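Local coordinates for protein cadherin-23 (Mus musculus, PDB 5UZ8) that is a calcium-binding cadherin of the hearing apparatus that probably forms part of the adhesive filaments involved in inner-ear mechanotransduction, at residues P5-F10 with R96-P101; I45-L50 with F84-S89; E123-D128 with V209-L214; E159-I164 with D183-T188. All coordinates share one frame; numbering follows the deposited sequence. Where two conformers were deposited one is given.

Interaction 1: P5-F10 with R96-P101; sequences PQFKPF and RAAEIP
Phe7 lays one face of its ring on the CG2 methyl of Ile100, where segments 5-10 and 96-101 meet. The methyl carbon stands 3.4 Å from the centroid of the Phe7 ring and 9° off the ring normal, which is the geometry of a CH-pi contact. The two side chains slide past each other in opposite directions. The torsions account for the fit: Phe7 CG lies anti to its carbonyl carbon (chi1 -74°), while Ile100 CG1 is anti to the backbone N (chi1 -170°), which leaves the CG2 branch to meet the ring.

At the rim of the same ring, Phe7 CE2 approaches the CB methyl of Ala98 at 3.9 Å, and Ala98 O lies at 3.7 Å from CE2, near the ring plane. Ala98 CB also packs on the backbone, 3.3 Å from Pro5 O. Farther along, Pro5 sets CD 3.4 Å from Arg96 O of the other segment. A leucine in place of Phe7 would probably leave the Ile100 methyl without its aromatic face and pack less closely against Ala98.

The contact joins the two sheets of the beta-sandwich in the first cadherin repeat of this three-repeat fragment. Strand 6-7 pairs through Gln6 and Lys8 with strand 28-35 in one sheet, whereas strand 97-107 belongs to the other. Phe7 also touches Ala34, Ala88 and Tyr15, so its ring fills the interior between strands 28-35, 81-89 and 15-20.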
loop_
_atom_site.group_PDB
_atom_site.type_symbol
_atom_site.label_atom_id
_atom_site.label_comp_id
_atom_site.label_asym_id
_atom_site.label_seq_id
_atom_site.Cartn_x
_atom_site.Cartn_y
_atom_site.Cartn_z
ATOM N N PRO A 5 9.530 -46.010 41.661
ATOM C CA PRO A 5 10.093 -45.682 40.356
ATOM C C PRO A 5 10.912 -44.395 40.382
ATOM O O PRO A 5 10.543 -43.430 41.075
ATOM C CB PRO A 5 8.853 -45.519 39.471
ATOM C CG PRO A 5 7.830 -46.429 40.105
ATOM C CD PRO A 5 8.083 -46.314 41.572
ATOM N N GLN A 6 12.009 -44.392 39.620
ATOM C CA GLN A 6 12.828 -43.211 39.475
ATOM C C GLN A 6 12.914 -42.810 38.013
ATOM O O GLN A 6 13.168 -43.649 37.150
ATOM C CB GLN A 6 14.248 -43.479 39.967
ATOM C CG GLN A 6 14.372 -44.021 41.374
ATOM C CD GLN A 6 15.799 -44.447 41.647
ATOM O OE1 GLN A 6 16.656 -43.614 41.908
ATOM N NE2 GLN A 6 16.072 -45.723 41.514
ATOM N N PHE A 7 12.769 -41.525 37.752
ATOM C CA PHE A 7 12.922 -41.007 36.403
ATOM C C PHE A 7 14.387 -40.990 36.023
ATOM O O PHE A 7 15.275 -40.908 36.891
ATOM C CB PHE A 7 12.262 -39.622 36.256
ATOM C CG PHE A 7 10.745 -39.697 36.220
ATOM C CD1 PHE A 7 10.085 -40.076 35.052
ATOM C CD2 PHE A 7 9.997 -39.441 37.360
ATOM C CE1 PHE A 7 8.699 -40.166 35.029
ATOM C CE2 PHE A 7 8.616 -39.527 37.342
ATOM C CZ PHE A 7 7.969 -39.914 36.186
ATOM N N LYS A 8 14.605 -41.156 34.723
ATOM C CA LYS A 8 15.904 -41.202 34.118
ATOM C C LYS A 8 16.132 -39.960 33.248
ATOM O O LYS A 8 15.206 -39.481 32.610
ATOM C CB LYS A 8 16.026 -42.474 33.289
ATOM C CG LYS A 8 15.865 -43.728 34.153
ATOM C CD LYS A 8 17.195 -44.243 34.599
ATOM C CE LYS A 8 17.697 -45.171 33.503
ATOM N NZ LYS A 8 19.152 -45.084 33.390
ATOM N N PRO A 9 17.342 -39.428 33.216
ATOM C CA PRO A 9 18.484 -39.883 33.998
ATOM C C PRO A 9 18.310 -39.652 35.506
ATOM O O PRO A 9 17.529 -38.799 35.924
ATOM C CB PRO A 9 19.634 -39.019 33.458
ATOM C CG PRO A 9 18.964 -37.756 33.047
ATOM C CD PRO A 9 17.552 -38.102 32.614
ATOM N N PHE A 10 19.007 -40.441 36.304
ATOM C CA PHE A 10 18.769 -40.427 37.728
ATOM C C PHE A 10 19.026 -39.010 38.288
ATOM O O PHE A 10 20.034 -38.389 37.990
ATOM C CB PHE A 10 19.676 -41.427 38.427
ATOM C CG PHE A 10 19.298 -42.866 38.211
ATOM C CD1 PHE A 10 18.009 -43.330 38.523
ATOM C CD2 PHE A 10 20.237 -43.776 37.740
ATOM C CE1 PHE A 10 17.686 -44.685 38.374
ATOM C CE2 PHE A 10 19.919 -45.132 37.588
ATOM C CZ PHE A 10 18.648 -45.587 37.926
ATOM N N ARG A 96 3.658 -47.659 44.526
ATOM C CA ARG A 96 4.574 -46.556 44.720
ATOM C C ARG A 96 4.720 -45.851 43.390
ATOM O O ARG A 96 4.732 -46.480 42.323
ATOM C CB ARG A 96 5.937 -47.051 45.190
ATOM C CG ARG A 96 5.937 -47.759 46.540
ATOM C CD ARG A 96 7.353 -48.227 46.874
ATOM N NE ARG A 96 7.515 -48.654 48.257
ATOM C CZ ARG A 96 7.128 -49.833 48.751
ATOM N NH1 ARG A 96 7.342 -50.115 50.042
ATOM N NH2 ARG A 96 6.526 -50.738 47.978
ATOM N N ALA A 97 4.837 -44.537 43.455
ATOM C CA ALA A 97 4.864 -43.736 42.264
ATOM C C ALA A 97 5.759 -42.535 42.448
ATOM O O ALA A 97 6.071 -42.145 43.555
ATOM C CB ALA A 97 3.453 -43.305 41.898
ATOM N N ALA A 98 6.193 -41.975 41.328
ATOM C CA ALA A 98 6.888 -40.714 41.319
ATOM C C ALA A 98 6.242 -39.842 40.256
ATOM O O ALA A 98 5.610 -40.351 39.340
ATOM C CB ALA A 98 8.347 -40.921 40.977
ATOM N N GLU A 99 6.423 -38.532 40.415
ATOM C CA GLU A 99 5.890 -37.545 39.510
ATOM C C GLU A 99 6.950 -36.525 39.177
ATOM O O GLU A 99 7.813 -36.235 39.986
ATOM C CB GLU A 99 4.702 -36.853 40.149
ATOM C CG GLU A 99 3.475 -37.743 40.173
ATOM C CD GLU A 99 2.248 -37.069 40.737
ATOM O OE1 GLU A 99 2.241 -35.825 40.890
ATOM O OE2 GLU A 99 1.279 -37.801 41.002
ATOM N N ILE A 100 6.883 -35.987 37.973
ATOM C CA ILE A 100 7.856 -35.009 37.550
ATOM C C ILE A 100 7.223 -34.028 36.566
ATOM O O ILE A 100 6.354 -34.422 35.785
ATOM C CB ILE A 100 9.073 -35.714 36.930
ATOM C CG1 ILE A 100 10.218 -34.727 36.700
ATOM C CG2 ILE A 100 8.715 -36.466 35.658
ATOM C CD1 ILE A 100 11.529 -35.400 36.379
ATOM N N PRO A 101 7.669 -32.765 36.575
ATOM C CA PRO A 101 7.145 -31.830 35.589
ATOM C C PRO A 101 7.801 -31.945 34.237
ATOM O O PRO A 101 9.012 -32.277 34.125
ATOM C CB PRO A 101 7.427 -30.442 36.195
ATOM C CG PRO A 101 8.069 -30.663 37.503
ATOM C CD PRO A 101 8.468 -32.086 37.613
#

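Interaction 2: I45-L50 with F84-S89; sequences ITYTLL and FTVRAS
Segments 45-50 and 84-89 run antiparallel, with strand axes 4.7 Å apart at closest approach and 153° between their directions, and six backbone hydrogen bonds join the pairs Thr46-Ser89, Thr48-Arg87 and Leu50-Thr85. This is an edge of the four-stranded mixed sheet in the Greek-key beta-sandwich of a cadherin repeat: strand 46-53 is outermost and strand 81-89 lies next to it.

Between the hydrogen-bonded pairs, Tyr47 faces Ala88 and Leu49 faces Val86, all four on the side of the sheet that looks into the sandwich. Leu49 and Val86 lie side by side and point the same way, Leu49 CD2 meeting Val86 CG2 at 3.8 Å. The same Leu49 methyl comes within 4.0 Å of CE2 of Phe84. Tyr47 presents its ring edge to Val86, CD2 to CG1 at 4.1 Å, and its CE2 lies at the same distance from Ala88 CB. The Tyr47 hydroxyl is hydrogen-bonded to Ala34 N, which ties the side chain to strand 28-35 across the sandwich.

On the other side of the sheet stand Thr46, Thr48, Leu50, Thr85, Arg87 and Ser89. Arg87 places CG opposite the backbone N (chi1 -177°), runs extended from CG to NE and forms a salt bridge through NH1 with Glu99 OE2 of the next strand. Beside its base, Thr48 points in the same direction, its OG1 3.4 Å from Arg87 CB.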
loop_
_atom_site.group_PDB
_atom_site.type_symbol
_atom_site.label_atom_id
_atom_site.label_comp_id
_atom_site.label_asym_id
_atom_site.label_seq_id
_atom_site.Cartn_x
_atom_site.Cartn_y
_atom_site.Cartn_z
ATOM N N ILE A 45 5.842 -50.623 35.429
ATOM C CA ILE A 45 5.550 -49.192 35.497
ATOM C C ILE A 45 4.437 -48.809 34.552
ATOM O O ILE A 45 4.504 -49.115 33.375
ATOM C CB ILE A 45 6.805 -48.337 35.213
ATOM C CG1 ILE A 45 7.879 -48.664 36.271
ATOM C CG2 ILE A 45 6.465 -46.841 35.220
ATOM C CD1 ILE A 45 9.247 -48.137 35.914
ATOM N N THR A 46 3.457 -48.078 35.086
ATOM C CA THR A 46 2.360 -47.455 34.335
ATOM C C THR A 46 2.567 -45.932 34.314
ATOM O O THR A 46 2.811 -45.326 35.367
ATOM C CB THR A 46 1.028 -47.742 35.058
ATOM O OG1 THR A 46 0.797 -49.139 35.036
ATOM C CG2 THR A 46 -0.156 -47.038 34.421
ATOM N N TYR A 47 2.480 -45.329 33.136
ATOM C CA TYR A 47 2.623 -43.891 32.988
ATOM C C TYR A 47 1.258 -43.275 32.779
ATOM O O TYR A 47 0.464 -43.774 31.984
ATOM C CB TYR A 47 3.510 -43.514 31.795
ATOM C CG TYR A 47 4.921 -44.046 31.897
ATOM C CD1 TYR A 47 5.226 -45.322 31.483
ATOM C CD2 TYR A 47 5.952 -43.261 32.425
ATOM C CE1 TYR A 47 6.509 -45.839 31.608
ATOM C CE2 TYR A 47 7.234 -43.756 32.547
ATOM C CZ TYR A 47 7.520 -45.034 32.117
ATOM O OH TYR A 47 8.796 -45.514 32.221
ATOM N N THR A 48 0.999 -42.193 33.506
ATOM C CA THR A 48 -0.143 -41.329 33.242
ATOM C C THR A 48 0.330 -39.866 33.214
ATOM O O THR A 48 1.415 -39.537 33.739
ATOM C CB THR A 48 -1.225 -41.495 34.323
ATOM O OG1 THR A 48 -0.663 -41.226 35.622
ATOM C CG2 THR A 48 -1.804 -42.914 34.316
ATOM N N LEU A 49 -0.483 -38.999 32.602
ATOM C CA LEU A 49 -0.259 -37.555 32.586
ATOM C C LEU A 49 -1.274 -36.838 33.469
ATOM O O LEU A 49 -2.470 -37.230 33.492
ATOM C CB LEU A 49 -0.396 -37.020 31.168
ATOM C CG LEU A 49 0.553 -37.643 30.135
ATOM C CD1 LEU A 49 0.505 -36.818 28.860
ATOM C CD2 LEU A 49 1.987 -37.730 30.648
ATOM N N LEU A 50 -0.805 -35.813 34.188
ATOM C CA LEU A 50 -1.629 -34.997 35.085
ATOM C C LEU A 50 -1.447 -33.518 34.850
ATOM O O LEU A 50 -0.410 -33.084 34.372
ATOM C CB LEU A 50 -1.261 -35.272 36.539
ATOM C CG LEU A 50 -1.483 -36.691 37.015
ATOM C CD1 LEU A 50 -0.797 -36.892 38.356
ATOM C CD2 LEU A 50 -2.975 -36.957 37.129
ATOM N N PHE A 84 2.943 -30.067 31.893
ATOM C CA PHE A 84 2.198 -31.148 32.481
ATOM C C PHE A 84 3.107 -31.943 33.409
ATOM O O PHE A 84 4.304 -31.667 33.522
ATOM C CB PHE A 84 1.550 -32.051 31.412
ATOM C CG PHE A 84 2.506 -32.605 30.422
ATOM C CD1 PHE A 84 2.919 -31.835 29.327
ATOM C CD2 PHE A 84 3.018 -33.889 30.565
ATOM C CE1 PHE A 84 3.781 -32.356 28.390
ATOM C CE2 PHE A 84 3.906 -34.407 29.624
ATOM C CZ PHE A 84 4.283 -33.637 28.537
ATOM N N THR A 85 2.503 -32.906 34.068
ATOM C CA THR A 85 3.183 -33.786 34.987
ATOM C C THR A 85 3.083 -35.196 34.452
ATOM O O THR A 85 2.006 -35.617 34.015
ATOM C CB THR A 85 2.486 -33.711 36.334
ATOM O OG1 THR A 85 2.682 -32.414 36.883
ATOM C CG2 THR A 85 3.010 -34.727 37.296
ATOM N N VAL A 86 4.188 -35.937 34.521
ATOM C CA VAL A 86 4.177 -37.363 34.241
ATOM C C VAL A 86 4.232 -38.102 35.567
ATOM O O VAL A 86 5.060 -37.774 36.419
ATOM C CB VAL A 86 5.388 -37.790 33.399
ATOM C CG1 VAL A 86 5.327 -39.288 33.158
ATOM C CG2 VAL A 86 5.431 -37.068 32.057
ATOM N N ARG A 87 3.312 -39.048 35.762
ATOM C CA ARG A 87 3.307 -39.935 36.925
ATOM C C ARG A 87 3.723 -41.311 36.460
ATOM O O ARG A 87 3.128 -41.834 35.530
ATOM C CB ARG A 87 1.913 -40.007 37.552
ATOM C CG ARG A 87 1.797 -40.853 38.804
ATOM C CD ARG A 87 0.377 -40.839 39.360
ATOM N NE ARG A 87 0.195 -41.768 40.482
ATOM C CZ ARG A 87 0.489 -41.505 41.761
ATOM N NH1 ARG A 87 1.011 -40.331 42.129
ATOM N NH2 ARG A 87 0.279 -42.434 42.695
ATOM N N ALA A 88 4.731 -41.891 37.121
ATOM C CA ALA A 88 5.203 -43.234 36.845
ATOM C C ALA A 88 4.896 -44.053 38.106
ATOM O O ALA A 88 5.426 -43.748 39.165
ATOM C CB ALA A 88 6.700 -43.209 36.580
ATOM N N SER A 89 4.001 -45.033 38.001
ATOM C CA SER A 89 3.526 -45.796 39.161
ATOM C C SER A 89 3.883 -47.263 38.947
ATOM O O SER A 89 3.746 -47.772 37.842
ATOM C CB SER A 89 2.012 -45.648 39.310
ATOM O OG SER A 89 1.554 -46.381 40.452
#

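Interaction 3: E123-D128 with V209-L214; sequences EAVFED and VVIRVL. With CA (calcium ion), chain F; CA (calcium ion), chain G.
Glu127 places CG between its backbone N and carbonyl carbon (chi1 64°) and extends beyond it (chi2 173°), a course that carries the carboxylate to two calcium ions while its CB stays 3.5 Å from Val213 CG1. The carboxylate bridges the metals: Glu127 OE2 binds one calcium at 2.3 Å and Glu127 OE1 the other at 2.4 Å. OE1 also accepts a hydrogen bond from Arg179 N. Asp178 and Glu180 join OE1 at its calcium, whereas Asp215, Val216 O, Asp218 and Asp251 are among the ligands sharing the OE2 ion; this is the calcium-bound linker characteristic of consecutive cadherin repeats.

Behind the carboxylate, five backbone hydrogen bonds pair the two parallel strands, ending with Glu127 N to Leu214 O at 3.0 Å. Leu214 sends CD1 over the face of the Phe126 ring, 4.1 Å from the centroid, while its CB meets Phe126 CD1 at 3.6 Å. Leu214 CD1 also touches Ala124 CB at 3.9 Å. An alanine in place of Leu214 would probably leave the Phe126 ring face and the Ala124 methyl without this cover.

In the sandwich of the fragment's second repeat, strand 121-126 is outermost, parallel to 204-214; strand 184-193 pairs with the other side of 204-214, and Val125 packs across to strand 134-141 through Ile135.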
loop_
_atom_site.group_PDB
_atom_site.type_symbol
_atom_site.label_atom_id
_atom_site.label_comp_id
_atom_site.label_asym_id
_atom_site.label_seq_id
_atom_site.Cartn_x
_atom_site.Cartn_y
_atom_site.Cartn_z
ATOM N N GLU A 123 -5.072 9.049 -1.602
ATOM C CA GLU A 123 -4.972 10.470 -1.270
ATOM C C GLU A 123 -4.995 11.294 -2.536
ATOM O O GLU A 123 -4.673 10.785 -3.610
ATOM C CB GLU A 123 -3.684 10.802 -0.531
ATOM C CG GLU A 123 -3.527 10.218 0.849
ATOM C CD GLU A 123 -4.503 10.727 1.884
ATOM O OE1 GLU A 123 -5.105 11.826 1.708
ATOM O OE2 GLU A 123 -4.657 9.961 2.892
ATOM N N ALA A 124 -5.350 12.561 -2.387
ATOM C CA ALA A 124 -5.296 13.521 -3.485
ATOM C C ALA A 124 -4.300 14.582 -3.107
ATOM O O ALA A 124 -4.316 15.078 -1.953
ATOM C CB ALA A 124 -6.657 14.155 -3.717
ATOM N N VAL A 125 -3.458 14.963 -4.051
ATOM C CA VAL A 125 -2.446 15.974 -3.813
ATOM C C VAL A 125 -2.431 16.920 -4.977
ATOM O O VAL A 125 -2.680 16.495 -6.092
ATOM C CB VAL A 125 -1.037 15.387 -3.602
ATOM C CG1 VAL A 125 -1.017 14.502 -2.343
ATOM C CG2 VAL A 125 -0.542 14.614 -4.815
ATOM N N PHE A 126 -2.083 18.174 -4.733
ATOM C CA PHE A 126 -1.932 19.134 -5.823
ATOM C C PHE A 126 -0.647 18.842 -6.592
ATOM O O PHE A 126 0.344 18.400 -6.031
ATOM C CB PHE A 126 -1.975 20.576 -5.319
ATOM C CG PHE A 126 -3.361 21.037 -4.930
ATOM C CD1 PHE A 126 -4.260 21.478 -5.896
ATOM C CD2 PHE A 126 -3.773 21.010 -3.601
ATOM C CE1 PHE A 126 -5.545 21.885 -5.548
ATOM C CE2 PHE A 126 -5.062 21.407 -3.243
ATOM C CZ PHE A 126 -5.942 21.848 -4.210
ATOM N N GLU A 127 -0.692 19.071 -7.895
ATOM C CA GLU A 127 0.439 18.821 -8.773
ATOM C C GLU A 127 1.693 19.608 -8.425
ATOM O O GLU A 127 2.802 19.192 -8.811
ATOM C CB GLU A 127 0.041 19.031 -10.251
ATOM C CG GLU A 127 -0.374 20.447 -10.624
ATOM C CD GLU A 127 -0.587 20.603 -12.115
ATOM O OE1 GLU A 127 0.258 20.084 -12.881
ATOM O OE2 GLU A 127 -1.631 21.170 -12.538
ATOM N N ASP A 128 1.555 20.686 -7.652
ATOM C CA ASP A 128 2.727 21.455 -7.218
ATOM C C ASP A 128 3.282 21.020 -5.849
ATOM O O ASP A 128 4.101 21.720 -5.246
ATOM C CB ASP A 128 2.449 22.965 -7.271
ATOM C CG ASP A 128 1.364 23.403 -6.323
ATOM O OD1 ASP A 128 0.714 22.534 -5.701
ATOM O OD2 ASP A 128 1.150 24.640 -6.197
ATOM N N VAL A 209 -2.549 1.554 -3.864
ATOM C CA VAL A 209 -2.515 2.937 -3.376
ATOM C C VAL A 209 -2.781 3.888 -4.535
ATOM O O VAL A 209 -2.001 3.898 -5.492
ATOM C CB VAL A 209 -1.146 3.268 -2.771
ATOM C CG1 VAL A 209 -1.155 4.712 -2.228
ATOM C CG2 VAL A 209 -0.810 2.262 -1.677
ATOM N N VAL A 210 -3.881 4.649 -4.463
ATOM C CA VAL A 210 -4.257 5.619 -5.458
ATOM C C VAL A 210 -3.775 6.998 -5.025
ATOM O O VAL A 210 -4.053 7.456 -3.904
ATOM C CB VAL A 210 -5.789 5.690 -5.667
ATOM C CG1 VAL A 210 -6.155 6.768 -6.686
ATOM C CG2 VAL A 210 -6.326 4.350 -6.123
ATOM N N ILE A 211 -3.100 7.690 -5.925
ATOM C CA ILE A 211 -2.757 9.090 -5.703
ATOM C C ILE A 211 -3.354 9.876 -6.854
ATOM O O ILE A 211 -2.933 9.726 -8.010
ATOM C CB ILE A 211 -1.240 9.327 -5.600
ATOM C CG1 ILE A 211 -0.710 8.701 -4.316
ATOM C CG2 ILE A 211 -0.928 10.834 -5.578
ATOM C CD1 ILE A 211 0.777 8.399 -4.310
ATOM N N ARG A 212 -4.343 10.702 -6.542
ATOM C CA ARG A 212 -4.995 11.533 -7.551
ATOM C C ARG A 212 -4.352 12.907 -7.508
ATOM O O ARG A 212 -4.107 13.455 -6.434
ATOM C CB ARG A 212 -6.495 11.597 -7.345
ATOM C CG ARG A 212 -7.134 10.215 -7.416
ATOM C CD ARG A 212 -8.648 10.245 -7.624
ATOM N NE ARG A 212 -9.156 8.891 -7.615
ATOM C CZ ARG A 212 -9.106 8.040 -8.641
ATOM N NH1 ARG A 212 -8.643 8.410 -9.841
ATOM N NH2 ARG A 212 -9.557 6.805 -8.458
ATOM N N VAL A 213 -4.044 13.443 -8.686
ATOM C CA VAL A 213 -3.262 14.665 -8.793
ATOM C C VAL A 213 -4.216 15.781 -9.167
ATOM O O VAL A 213 -4.820 15.757 -10.237
ATOM C CB VAL A 213 -2.170 14.520 -9.853
ATOM C CG1 VAL A 213 -1.316 15.781 -9.938
ATOM C CG2 VAL A 213 -1.312 13.320 -9.530
ATOM N N LEU A 214 -4.340 16.746 -8.280
ATOM C CA LEU A 214 -5.273 17.868 -8.452
ATOM C C LEU A 214 -4.641 19.013 -9.241
ATOM O O LEU A 214 -3.454 19.294 -9.097
ATOM C CB LEU A 214 -5.744 18.365 -7.079
ATOM C CG LEU A 214 -6.341 17.280 -6.193
ATOM C CD1 LEU A 214 -6.690 17.848 -4.823
ATOM C CD2 LEU A 214 -7.553 16.645 -6.848
HETATM CA CA CA F . -2.426 22.289 -14.401
HETATM CA CA CA G . 1.279 21.015 -14.788
HETATM O O HOH W 1 3.387 20.615 -13.599
#

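Interaction 4: E159-I164 with D183-T188; sequences EGKFAI and DHYILT
Phe162 points its ring edge at the face of Tyr185, a T-shaped pair with centroids 4.9 Å apart and planes at 78°. The CE2 atom of Phe162 does the touching, 3.5 Å from Tyr185 CD1 and 3.4 Å above the plane of the Tyr185 ring, over its centre. On its flank, Leu187 crosses the phenylalanine at about a right angle and brings CD1 to 3.8 Å from Phe162 CD2.

Glu159 reaches the edge of the Tyr185 ring with its carboxylate, OE1 lying 3.4 Å from Tyr185 CE2, with the two planes 53° apart. Lys161 adds its CG beside the hydroxyl, 3.7 Å from Tyr185 OH, before its bent chain leads NZ off to Ser176 O.

Farther out, Lys182 forms a salt bridge with Glu159 OE1, and a water donates to Glu159 OE2 while accepting from Ile186 N at 3.2 Å, so both carboxylate oxygens have polar partners. Ile211 and the loop residue Leu177 pack on Phe162, Leu177 touching Tyr185 too, round a pair that links strand 162-164 of one sheet to strand 184-193 of the other.

Chemically, the contact pairs a buried aromatic centre with a charged margin. A carboxylate at the electropositive hydrogen edge of the tyrosine is likely to be favourable, and Lys182 would be expected to balance the negative charge.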
loop_
_atom_site.group_PDB
_atom_site.type_symbol
_atom_site.label_atom_id
_atom_site.label_comp_id
_atom_site.label_asym_id
_atom_site.label_seq_id
_atom_site.Cartn_x
_atom_site.Cartn_y
_atom_site.Cartn_z
ATOM N N GLU A 159 7.486 4.468 -10.432
ATOM C CA GLU A 159 7.540 5.210 -11.699
ATOM C C GLU A 159 8.555 6.373 -11.655
ATOM O O GLU A 159 8.535 7.274 -12.489
ATOM C CB GLU A 159 6.137 5.679 -12.104
ATOM C CG GLU A 159 5.115 4.542 -12.143
ATOM C CD GLU A 159 3.713 4.996 -12.562
ATOM O OE1 GLU A 159 3.593 5.972 -13.378
ATOM O OE2 GLU A 159 2.742 4.358 -12.040
ATOM N N GLY A 160 9.451 6.320 -10.673
ATOM C CA GLY A 160 10.341 7.440 -10.393
ATOM C C GLY A 160 9.659 8.661 -9.803
ATOM O O GLY A 160 10.334 9.682 -9.600
ATOM N N LYS A 161 8.352 8.566 -9.500
ATOM C CA LYS A 161 7.600 9.684 -8.956
ATOM C C LYS A 161 7.376 9.578 -7.450
ATOM O O LYS A 161 7.215 10.611 -6.802
ATOM C CB LYS A 161 6.215 9.785 -9.619
ATOM C CG LYS A 161 6.206 9.735 -11.150
ATOM C CD LYS A 161 7.261 10.607 -11.772
ATOM C CE LYS A 161 6.911 12.057 -11.610
ATOM N NZ LYS A 161 7.845 12.902 -12.422
ATOM N N PHE A 162 7.294 8.355 -6.936
ATOM C CA PHE A 162 7.034 8.080 -5.526
ATOM C C PHE A 162 8.006 7.052 -4.970
ATOM O O PHE A 162 8.514 6.184 -5.701
ATOM C CB PHE A 162 5.620 7.535 -5.352
ATOM C CG PHE A 162 4.572 8.439 -5.922
ATOM C CD1 PHE A 162 4.160 9.546 -5.216
ATOM C CD2 PHE A 162 4.096 8.242 -7.220
ATOM C CE1 PHE A 162 3.246 10.438 -5.763
ATOM C CE2 PHE A 162 3.167 9.108 -7.757
ATOM C CZ PHE A 162 2.743 10.205 -7.024
ATOM N N ALA A 163 8.229 7.155 -3.664
ATOM C CA ALA A 163 9.076 6.233 -2.944
ATOM C C ALA A 163 8.447 5.922 -1.606
ATOM O O ALA A 163 7.653 6.705 -1.064
ATOM C CB ALA A 163 10.451 6.834 -2.727
ATOM N N ILE A 164 8.779 4.765 -1.084
ATOM C CA ILE A 164 8.265 4.348 0.214
ATOM C C ILE A 164 9.411 4.097 1.154
ATOM O O ILE A 164 10.460 3.577 0.742
ATOM C CB ILE A 164 7.393 3.066 0.111
ATOM C CG1 ILE A 164 6.612 2.819 1.404
ATOM C CG2 ILE A 164 8.239 1.838 -0.235
ATOM C CD1 ILE A 164 5.389 1.905 1.224
ATOM N N ASP A 183 -2.499 12.213 -14.498
ATOM C CA ASP A 183 -3.399 12.830 -13.509
ATOM C C ASP A 183 -3.713 11.964 -12.291
ATOM O O ASP A 183 -4.356 12.428 -11.356
ATOM C CB ASP A 183 -4.703 13.343 -14.143
ATOM C CG ASP A 183 -5.571 12.257 -14.738
ATOM O OD1 ASP A 183 -5.266 11.054 -14.657
ATOM O OD2 ASP A 183 -6.623 12.642 -15.312
ATOM N N HIS A 184 -3.289 10.710 -12.301
ATOM C CA HIS A 184 -3.387 9.881 -11.108
ATOM C C HIS A 184 -2.537 8.617 -11.301
ATOM O O HIS A 184 -2.225 8.221 -12.439
ATOM C CB HIS A 184 -4.816 9.434 -10.831
ATOM C CG HIS A 184 -5.355 8.467 -11.835
ATOM N ND1 HIS A 184 -5.622 8.831 -13.133
ATOM C CD2 HIS A 184 -5.699 7.163 -11.727
ATOM C CE1 HIS A 184 -6.126 7.793 -13.787
ATOM N NE2 HIS A 184 -6.179 6.766 -12.955
ATOM N N TYR A 185 -2.223 7.988 -10.182
ATOM C CA TYR A 185 -1.393 6.787 -10.125
ATOM C C TYR A 185 -2.119 5.722 -9.310
ATOM O O TYR A 185 -2.799 6.044 -8.311
ATOM C CB TYR A 185 -0.069 7.142 -9.431
ATOM C CG TYR A 185 0.731 8.177 -10.157
ATOM C CD1 TYR A 185 0.459 9.534 -9.996
ATOM C CD2 TYR A 185 1.770 7.805 -11.021
ATOM C CE1 TYR A 185 1.201 10.504 -10.688
ATOM C CE2 TYR A 185 2.551 8.754 -11.674
ATOM C CZ TYR A 185 2.243 10.109 -11.499
ATOM O OH TYR A 185 2.945 11.073 -12.162
ATOM N N ILE A 186 -1.956 4.465 -9.713
ATOM C CA ILE A 186 -2.430 3.338 -8.921
ATOM C C ILE A 186 -1.201 2.453 -8.686
ATOM O O ILE A 186 -0.775 1.754 -9.582
ATOM C CB ILE A 186 -3.572 2.571 -9.638
ATOM C CG1 ILE A 186 -4.673 3.556 -10.044
ATOM C CG2 ILE A 186 -4.107 1.446 -8.738
ATOM C CD1 ILE A 186 -5.866 2.907 -10.715
ATOM N N LEU A 187 -0.645 2.542 -7.488
ATOM C CA LEU A 187 0.615 1.917 -7.130
ATOM C C LEU A 187 0.361 0.668 -6.287
ATOM O O LEU A 187 -0.606 0.602 -5.549
ATOM C CB LEU A 187 1.434 2.873 -6.315
ATOM C CG LEU A 187 1.728 4.238 -6.928
ATOM C CD1 LEU A 187 2.578 4.990 -5.909
ATOM C CD2 LEU A 187 2.382 4.034 -8.291
ATOM N N THR A 188 1.226 -0.321 -6.433
ATOM C CA THR A 188 1.194 -1.508 -5.585
ATOM C C THR A 188 2.245 -1.371 -4.492
ATOM O O THR A 188 3.437 -1.280 -4.799
ATOM C CB THR A 188 1.479 -2.764 -6.417
ATOM O OG1 THR A 188 0.490 -2.880 -7.460
ATOM C CG2 THR A 188 1.438 -3.992 -5.540
HETATM O O HOH W 2 -0.377 4.179 -12.452
#

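In the fold
Interactions 1 and 2 share the fragment's first repeat, and interactions 3 and 4 its second, with the nearest atoms of the two groups about 44 Å apart. In each repeat one contact pairs strands within a sheet (interactions 2 and 3) and the other spans the sandwich (interactions 1 and 4). The pairing contacts rely on backbone hydrogen bonds, antiparallel in interaction 2 and parallel in interaction 3; the spanning contacts use aromatic side chains. Strand pairs 81-89 with 97-107 and 184-193 with 204-214 connect them. Interaction 4 is the most buried; the others mix interior and surface residues, and interaction 3 alone supplies a calcium ligand.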